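Local coordinates for ferric vibriobactin ABC transporter, periplasmic ferric vibriobactin-binding protein (Vibrio cholerae, PDB 3R5T) that binds the ferric siderophore vibriobactin in the periplasm, probably handing it to an ABC transporter for iron uptake, at residues T54-E57 with Q58-K61. Numbering follows the deposited sequence.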
# COMPACT_ATOMS: atom_id res chain seq x y z
N THR A 54 -13.00 -4.16 8.42
CA THR A 54 -12.12 -5.29 8.20
C THR A 54 -10.65 -4.88 8.29
O THR A 54 -10.31 -3.71 8.09
CB THR A 54 -12.35 -5.94 6.83
OG1 THR A 54 -12.10 -4.99 5.79
CG2 THR A 54 -13.80 -6.46 6.73
N PHE A 55 -9.82 -5.86 8.62
CA PHE A 55 -8.37 -5.78 8.43
C PHE A 55 -8.05 -6.27 7.01
O PHE A 55 -8.73 -7.13 6.47
CB PHE A 55 -7.66 -6.70 9.42
CG PHE A 55 -7.55 -6.16 10.83
CD1 PHE A 55 -7.70 -4.81 11.12
CD2 PHE A 55 -7.23 -7.03 11.87
CE1 PHE A 55 -7.55 -4.36 12.43
CE2 PHE A 55 -7.08 -6.57 13.17
CZ PHE A 55 -7.23 -5.24 13.45
N PHE A 56 -6.97 -5.76 6.41
CA PHE A 56 -6.58 -6.26 5.09
C PHE A 56 -6.20 -7.73 5.16
O PHE A 56 -5.47 -8.14 6.07
CB PHE A 56 -5.44 -5.44 4.46
CG PHE A 56 -5.83 -4.05 4.05
CD1 PHE A 56 -6.99 -3.82 3.32
CD2 PHE A 56 -5.05 -2.97 4.40
CE1 PHE A 56 -7.34 -2.53 2.94
CE2 PHE A 56 -5.39 -1.67 4.02
CZ PHE A 56 -6.54 -1.45 3.31
N GLU A 57 -6.68 -8.51 4.20
CA GLU A 57 -6.55 -9.97 4.28
C GLU A 57 -5.12 -10.49 4.23
O GLU A 57 -4.83 -11.55 4.77
CB GLU A 57 -7.39 -10.63 3.18
CG GLU A 57 -7.53 -12.14 3.33
CD GLU A 57 -8.27 -12.57 4.60
OE1 GLU A 57 -8.92 -11.74 5.28
OE2 GLU A 57 -8.20 -13.77 4.92
N GLN A 58 -4.24 -9.74 3.58
CA GLN A 58 -2.85 -10.19 3.51
C GLN A 58 -2.19 -10.33 4.89
O GLN A 58 -1.21 -11.08 5.03
CB GLN A 58 -2.01 -9.28 2.61
CG GLN A 58 -1.90 -7.83 3.09
CD GLN A 58 -2.94 -6.93 2.49
OE1 GLN A 58 -4.02 -7.39 2.05
NE2 GLN A 58 -2.65 -5.62 2.45
N TRP A 59 -2.67 -9.58 5.89
CA TRP A 59 -2.08 -9.62 7.24
C TRP A 59 -3.07 -9.88 8.38
O TRP A 59 -2.66 -9.93 9.54
CB TRP A 59 -1.19 -8.39 7.55
CG TRP A 59 -1.82 -7.04 7.32
CD1 TRP A 59 -1.57 -6.20 6.27
CD2 TRP A 59 -2.77 -6.38 8.16
NE1 TRP A 59 -2.31 -5.06 6.40
CE2 TRP A 59 -3.06 -5.14 7.55
CE3 TRP A 59 -3.39 -6.70 9.37
CZ2 TRP A 59 -3.95 -4.22 8.11
CZ3 TRP A 59 -4.26 -5.80 9.92
CH2 TRP A 59 -4.54 -4.57 9.29
N ARG A 60 -4.34 -10.07 8.05
CA ARG A 60 -5.36 -10.28 9.08
C ARG A 60 -4.99 -11.39 10.07
O ARG A 60 -5.06 -11.19 11.28
CB ARG A 60 -6.72 -10.59 8.45
CG ARG A 60 -7.85 -10.77 9.48
CD ARG A 60 -9.15 -11.20 8.82
NE ARG A 60 -8.98 -12.39 7.99
CZ ARG A 60 -9.00 -13.64 8.45
NH1 ARG A 60 -9.20 -13.88 9.75
NH2 ARG A 60 -8.84 -14.65 7.61
N LYS A 61 -4.61 -12.55 9.55
CA LYS A 61 -4.34 -13.68 10.43
C LYS A 61 -3.14 -13.41 11.34
O LYS A 61 -3.15 -13.82 12.51
CB LYS A 61 -4.12 -14.97 9.63
CG LYS A 61 -5.37 -15.41 8.88
CD LYS A 61 -5.18 -16.78 8.23
CE LYS A 61 -4.11 -16.74 7.14
NZ LYS A 61 -4.47 -15.83 6.01
O HOH W 1 -3.98 -13.23 6.76
O HOH W 2 -6.27 -15.53 3.67
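Phe56 O accepts the amide of Trp59 (Trp59 N to Phe56 O 3.2 Å, N-H...O 156°) and, weakly, that of Arg60; the i to i+3 bond marks a tight turn with Glu57 and Gln58, both in helical backbone conformation, at its centre, leading into helix 60-65 with Trp59 as N-cap residue. Water 1 extends the turn, donating to Glu57 O and accepting from Lys61 N and NZ. Phe56 O sits 3.8 Å from the plane of the Trp59 indole, over one face and displaced toward its rim. Trp59 CZ3 meets a face of the Phe55 ring, 3.4 Å from Phe55 CG, though the planes, 44° apart, make an oblique pair. Residues 54-59 end the loop from strand 44-49 into helix 60-65 in one lobe of a two-lobed periplasmic binding protein, and Phe56 touches the bound vibriobactin. The Gln58 amide runs beside Phe56, its plane 7° from the ring plane and Gln58 OE1 3.4 Å from Phe56 CB; Gln58 NE2 hydrogen-bonds to Asp271. Arg60 grips Glu57 side-on through a two-bond salt bridge (Arg60 NE to Glu57 OE1 2.8 Å, Arg60 NH2 to Glu57 OE2 2.9 Å): each nitrogen meets the syn side of its oxygen, and both oxygens lie close to the guanidinium plane, though NE comes in tilted from the carboxylate plane. Arg60 NH1 forms a second salt bridge, to Glu64, while water 2 links Glu57 OE2 to Lys61 NZ.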